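Local coordinates for protein argonaute (Methanocaldococcus jannaschii, PDB 5G5S) that cuts single-stranded DNA as a DNA-guided endonuclease, using short DNA guides to recognise complementary target strands, and may defend the cell against invading genetic elements, at residues 40-45 with 50-55; 380-385 with 477-482. All blocks are in the same frame, centred on the assembly; numbering follows the deposited sequence.

Interaction 1 of 2, residues 40-45 with 50-55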
loop_
_atom_site.group_PDB
_atom_site.type_symbol
_atom_site.label_atom_id
_atom_site.label_comp_id
_atom_site.label_asym_id
_atom_site.label_seq_id
_atom_site.Cartn_x
_atom_site.Cartn_y
_atom_site.Cartn_z
ATOM N N ASN A 40 -14.841 -23.203 -19.051
ATOM C CA ASN A 40 -13.819 -22.546 -18.221
ATOM C C ASN A 40 -12.405 -23.060 -18.484
ATOM O O ASN A 40 -11.796 -23.726 -17.655
ATOM C CB ASN A 40 -14.161 -22.557 -16.727
ATOM C CG ASN A 40 -13.316 -21.585 -15.937
ATOM O OD1 ASN A 40 -12.492 -20.863 -16.497
ATOM N ND2 ASN A 40 -13.520 -21.557 -14.629
ATOM N N PHE A 41 -11.901 -22.732 -19.665
ATOM C CA PHE A 41 -10.598 -23.170 -20.141
ATOM C C PHE A 41 -9.441 -22.760 -19.237
ATOM O O PHE A 41 -8.537 -23.555 -19.006
ATOM C CB PHE A 41 -10.389 -22.580 -21.540
ATOM C CG PHE A 41 -9.143 -23.045 -22.236
ATOM C CD1 PHE A 41 -8.856 -24.389 -22.353
ATOM C CD2 PHE A 41 -8.286 -22.132 -22.814
ATOM C CE1 PHE A 41 -7.718 -24.812 -23.010
ATOM C CE2 PHE A 41 -7.148 -22.547 -23.472
ATOM C CZ PHE A 41 -6.863 -23.891 -23.571
ATOM N N TYR A 42 -9.467 -21.544 -18.702
ATOM C CA TYR A 42 -8.378 -21.096 -17.840
ATOM C C TYR A 42 -8.249 -21.958 -16.591
ATOM O O TYR A 42 -7.152 -22.318 -16.182
ATOM C CB TYR A 42 -8.566 -19.637 -17.438
ATOM C CG TYR A 42 -7.671 -19.220 -16.300
ATOM C CD1 TYR A 42 -8.032 -19.464 -14.985
ATOM C CD2 TYR A 42 -6.460 -18.595 -16.540
ATOM C CE1 TYR A 42 -7.213 -19.090 -13.939
ATOM C CE2 TYR A 42 -5.635 -18.217 -15.501
ATOM C CZ TYR A 42 -6.016 -18.467 -14.203
ATOM O OH TYR A 42 -5.196 -18.092 -13.166
ATOM N N ARG A 43 -9.377 -22.296 -15.984
ATOM C CA ARG A 43 -9.375 -23.144 -14.801
ATOM C C ARG A 43 -8.861 -24.536 -15.132
ATOM O O ARG A 43 -8.137 -25.148 -14.352
ATOM C CB ARG A 43 -10.773 -23.237 -14.197
ATOM N N PHE A 44 -9.251 -25.027 -16.302
ATOM C CA PHE A 44 -8.881 -26.353 -16.758
ATOM C C PHE A 44 -7.379 -26.548 -16.919
ATOM O O PHE A 44 -6.855 -27.588 -16.541
ATOM C CB PHE A 44 -9.589 -26.643 -18.079
ATOM C CG PHE A 44 -9.215 -27.954 -18.690
ATOM C CD1 PHE A 44 -9.657 -29.136 -18.138
ATOM C CD2 PHE A 44 -8.429 -28.002 -19.820
ATOM C CE1 PHE A 44 -9.315 -30.346 -18.698
ATOM C CE2 PHE A 44 -8.083 -29.207 -20.388
ATOM C CZ PHE A 44 -8.526 -30.381 -19.826
ATOM N N VAL A 45 -6.683 -25.557 -17.463
ATOM C CA VAL A 45 -5.240 -25.684 -17.646
ATOM C C VAL A 45 -4.501 -25.430 -16.339
ATOM O O VAL A 45 -3.502 -26.073 -16.036
ATOM C CB VAL A 45 -4.708 -24.745 -18.746
ATOM C CG1 VAL A 45 -5.009 -25.311 -20.119
ATOM C CG2 VAL A 45 -5.307 -23.362 -18.605
ATOM N N GLY A 50 -0.766 -26.196 -16.358
ATOM C CA GLY A 50 -0.470 -25.628 -17.665
ATOM C C GLY A 50 -0.651 -24.130 -17.796
ATOM O O GLY A 50 -0.859 -23.425 -16.802
ATOM N N MET A 51 -0.577 -23.641 -19.046
ATOM C CA MET A 51 -0.694 -22.228 -19.401
ATOM C C MET A 51 -1.274 -22.076 -20.810
ATOM O O MET A 51 -0.829 -22.771 -21.730
ATOM C CB MET A 51 0.689 -21.579 -19.339
ATOM C CG MET A 51 0.652 -20.076 -19.308
ATOM S SD MET A 51 2.303 -19.348 -19.385
ATOM C CE MET A 51 3.041 -20.036 -17.916
ATOM N N ILE A 52 -2.219 -21.132 -20.986
ATOM C CA ILE A 52 -2.878 -20.868 -22.273
ATOM C C ILE A 52 -1.948 -20.153 -23.272
ATOM O O ILE A 52 -1.342 -19.137 -22.924
ATOM C CB ILE A 52 -4.222 -20.088 -22.084
ATOM C CG1 ILE A 52 -5.217 -20.868 -21.209
ATOM C CG2 ILE A 52 -4.859 -19.706 -23.432
ATOM C CD1 ILE A 52 -6.344 -20.046 -20.615
ATOM N N ILE A 53 -1.889 -20.659 -24.522
ATOM C CA ILE A 53 -1.140 -20.036 -25.615
ATOM C C ILE A 53 -2.099 -19.080 -26.333
ATOM O O ILE A 53 -1.850 -17.873 -26.378
ATOM C CB ILE A 53 -0.494 -21.087 -26.568
ATOM C CG1 ILE A 53 0.504 -22.027 -25.825
ATOM C CG2 ILE A 53 0.139 -20.435 -27.811
ATOM C CD1 ILE A 53 1.663 -21.361 -25.050
ATOM N N ASN A 54 -3.202 -19.627 -26.876
ATOM C CA ASN A 54 -4.251 -18.879 -27.566
ATOM C C ASN A 54 -5.606 -19.400 -27.093
ATOM O O ASN A 54 -5.831 -20.617 -27.092
ATOM C CB ASN A 54 -4.116 -19.019 -29.088
ATOM C CG ASN A 54 -4.838 -17.945 -29.869
ATOM O OD1 ASN A 54 -6.067 -17.800 -29.805
ATOM N ND2 ASN A 54 -4.085 -17.170 -30.639
ATOM N N LYS A 55 -6.491 -18.485 -26.657
ATOM C CA LYS A 55 -7.830 -18.839 -26.183
ATOM C C LYS A 55 -8.731 -19.308 -27.335
ATOM O O LYS A 55 -9.490 -20.260 -27.152
ATOM C CB LYS A 55 -8.472 -17.673 -25.420
#
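Ile52 is the bump, and the hollow is formed by Phe41, Tyr42 and Val45, in this helix-on-sheet packing of the Argonaute N-terminal domain. Helix 41-47 lies against strand 51-54, an outermost strand of a four-stranded antiparallel sheet, and a short turn joins the two. The three hollow-forming residues stand one and then three positions apart, so they share one side of the helix. Ile52 enters by its longer branch: CG1 is anti to its own carbonyl carbon (chi1 -60°) and the branch then continues extended, which carries CD1 up to the helix backbone, 3.6 Å from Tyr42 CA. Behind it, Ile52 CG1 rests against two neighbours, 3.4 Å from Phe41 CE2 and 3.6 Å from Val45 CG2. The second branch also takes part, since Ile52 CG2 comes to 3.6 Å from the same Phe41 CE2; the ring corner therefore fits into the fork of the isoleucine. Phe41 meets it obliquely, whereas the Val45 side chain crosses it at about a right angle. Tyr42 contributes mainly its CB and main chain to the floor, 3.9 Å from Ile52 CD1 at CB. Beyond the pair, Phe41 also touches Ile31 and Val45 touches Phe60, which continues the apolar packing onto two further strands. The neighbouring strand residues Ile53 and Asn54 both face Ser59 in a classic beta bulge. At the start of the helix Asn40 is the N-cap, its OD1 weakly accepting from Arg43 N. Where the turn closes, Gly50 N gives its hydrogen to Val45 O over 2.8 Å with an N-H...O angle of 156°.

Interaction 2 of 2, residues 380-385 with 477-482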
loop_
_atom_site.group_PDB
_atom_site.type_symbol
_atom_site.label_atom_id
_atom_site.label_comp_id
_atom_site.label_asym_id
_atom_site.label_seq_id
_atom_site.Cartn_x
_atom_site.Cartn_y
_atom_site.Cartn_z
ATOM N N ASN A 380 2.415 25.892 23.395
ATOM C CA ASN A 380 2.901 27.277 23.371
ATOM C C ASN A 380 4.385 27.378 22.995
ATOM O O ASN A 380 4.704 28.069 22.026
ATOM C CB ASN A 380 2.601 28.007 24.686
ATOM C CG ASN A 380 1.130 28.258 24.951
ATOM O OD1 ASN A 380 0.299 28.329 24.037
ATOM N ND2 ASN A 380 0.774 28.421 26.218
ATOM N N LYS A 381 5.278 26.660 23.721
ATOM C CA LYS A 381 6.726 26.638 23.461
ATOM C C LYS A 381 7.065 26.198 22.038
ATOM O O LYS A 381 8.064 26.655 21.492
ATOM C CB LYS A 381 7.467 25.761 24.480
ATOM N N MET A 382 6.237 25.331 21.433
ATOM C CA MET A 382 6.447 24.879 20.060
ATOM C C MET A 382 5.990 25.939 19.045
ATOM O O MET A 382 6.751 26.276 18.135
ATOM C CB MET A 382 5.749 23.535 19.800
ATOM C CG MET A 382 5.689 23.172 18.315
ATOM S SD MET A 382 4.653 21.767 17.893
ATOM C CE MET A 382 3.057 22.403 18.282
ATOM N N PHE A 383 4.741 26.424 19.175
ATOM C CA PHE A 383 4.174 27.408 18.257
ATOM C C PHE A 383 4.778 28.813 18.362
ATOM O O PHE A 383 4.939 29.453 17.330
ATOM C CB PHE A 383 2.640 27.443 18.332
ATOM C CG PHE A 383 1.907 26.302 17.654
ATOM C CD1 PHE A 383 2.103 26.030 16.304
ATOM C CD2 PHE A 383 0.953 25.562 18.343
ATOM C CE1 PHE A 383 1.396 25.000 15.671
ATOM C CE2 PHE A 383 0.234 24.544 17.705
ATOM C CZ PHE A 383 0.464 24.266 16.373
ATOM N N ARG A 384 5.122 29.295 19.571
ATOM C CA ARG A 384 5.714 30.635 19.727
ATOM C C ARG A 384 7.096 30.744 19.070
ATOM O O ARG A 384 7.431 31.801 18.529
ATOM C CB ARG A 384 5.750 31.087 21.195
ATOM N N ASN A 385 7.878 29.642 19.099
ATOM C CA ASN A 385 9.201 29.551 18.478
ATOM C C ASN A 385 9.051 29.391 16.969
ATOM O O ASN A 385 9.907 29.860 16.216
ATOM C CB ASN A 385 10.020 28.401 19.077
ATOM C CG ASN A 385 10.711 28.761 20.376
ATOM O OD1 ASN A 385 11.827 29.295 20.393
ATOM N ND2 ASN A 385 10.078 28.455 21.495
ATOM N N ASN A 477 9.018 15.877 14.163
ATOM C CA ASN A 477 8.176 14.993 13.355
ATOM C C ASN A 477 6.752 15.499 13.195
ATOM O O ASN A 477 6.144 15.287 12.150
ATOM C CB ASN A 477 8.184 13.567 13.896
ATOM C CG ASN A 477 9.483 12.839 13.684
ATOM O OD1 ASN A 477 10.315 13.214 12.855
ATOM N ND2 ASN A 477 9.674 11.762 14.422
ATOM N N LEU A 478 6.223 16.157 14.225
ATOM C CA LEU A 478 4.882 16.729 14.205
ATOM C C LEU A 478 4.847 17.885 13.221
ATOM O O LEU A 478 3.915 17.968 12.430
ATOM C CB LEU A 478 4.454 17.190 15.619
ATOM C CG LEU A 478 3.123 17.953 15.726
ATOM C CD1 LEU A 478 1.942 17.075 15.315
ATOM C CD2 LEU A 478 2.931 18.538 17.126
ATOM N N LEU A 479 5.867 18.761 13.257
ATOM C CA LEU A 479 5.971 19.898 12.348
ATOM C C LEU A 479 6.166 19.467 10.901
ATOM O O LEU A 479 5.542 20.066 10.030
ATOM C CB LEU A 479 7.015 20.934 12.813
ATOM C CG LEU A 479 6.629 21.732 14.070
ATOM C CD1 LEU A 479 7.796 22.547 14.585
ATOM C CD2 LEU A 479 5.407 22.632 13.814
ATOM N N ILE A 480 6.949 18.376 10.653
ATOM C CA ILE A 480 7.161 17.801 9.318
ATOM C C ILE A 480 5.807 17.393 8.721
ATOM O O ILE A 480 5.500 17.741 7.577
ATOM C CB ILE A 480 8.159 16.598 9.340
ATOM C CG1 ILE A 480 9.608 17.084 9.576
ATOM C CG2 ILE A 480 8.059 15.778 8.030
ATOM C CD1 ILE A 480 10.556 16.037 10.075
ATOM N N GLN A 481 4.997 16.682 9.526
ATOM C CA GLN A 481 3.682 16.210 9.117
ATOM C C GLN A 481 2.680 17.335 8.891
ATOM O O GLN A 481 1.926 17.261 7.924
ATOM C CB GLN A 481 3.157 15.112 10.052
ATOM C CG GLN A 481 2.028 14.318 9.405
ATOM C CD GLN A 481 1.936 12.893 9.855
ATOM O OE1 GLN A 481 2.934 12.211 10.082
ATOM N NE2 GLN A 481 0.716 12.395 9.907
ATOM N N ILE A 482 2.719 18.399 9.732
ATOM C CA ILE A 482 1.867 19.588 9.608
ATOM C C ILE A 482 2.155 20.299 8.274
ATOM O O ILE A 482 1.210 20.649 7.557
ATOM C CB ILE A 482 1.998 20.518 10.850
ATOM C CG1 ILE A 482 1.282 19.900 12.075
ATOM C CG2 ILE A 482 1.493 21.942 10.559
ATOM C CD1 ILE A 482 1.445 20.677 13.469
#
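Met382 reaches Leu478 on an extended arm: CG lies anti to the backbone N (chi1 168°), the next torsion is again near trans (chi2 -170°), and only the last one bends (chi3 67°). The straight part pushes SD out toward helix 473-485, and the final bend turns CE aside, over one face of the Phe383 ring, 3.6 Å above its plane and offset toward the rim. In Leu478 CG is likewise anti to the backbone N, and CD2 is the methyl that meets the thioether. SD sits 3.7 Å from Leu478 CD2, with CE somewhat farther, 4.0 Å from the same methyl; the two side chains cross at about a right angle. A looser flank is given by Leu479, whose CD2 lies 4.2 Å from Met382 SD. The backbones stay well apart, the nearest alpha carbons being those of Met382 and Leu479 at 9.2 Å, so side chains alone bridge the helices.

Helix 372-390 links parallel strands 357-365 and 397-407 in a beta-alpha-beta crossover of the Rossmann-like Mid domain. Met382 and Leu478 both also touch Leu431 of strand 428-434 and Trp466 of helix 463-467, which places the contact in the layer between helices and sheet. Gln481, on the same helix as Leu478, interacts with guide DNA, and its OE1 accepts from Leu673 N. Within helix 372-390, Asn385 ND2 bonds to Lys381 O one turn back. What meets between the helices is a sulfur and methyl groups, all buried; the contact thus depends on shape and dispersion rather than on directed bonds.

Interactions 1 and 2 occupy opposite sides of the chain's centre, with their own centres 59 Å apart and their nearest atoms about 39 Å apart, so they do not touch. They belong to different parts of the bilobal protein, the N-terminal domain and the Mid domain. Each nevertheless lies close to a residue that handles the guide: the Tyr42 side chain of interaction 1 is about 8 Å from that of Lys109, and the Leu478 side chain of interaction 2 is about 4 Å from that of Gln459, at the 5'-phosphate site. The PIWI residues probably responsible for cleavage, including Asp506 and Asp572, belong to neither contact.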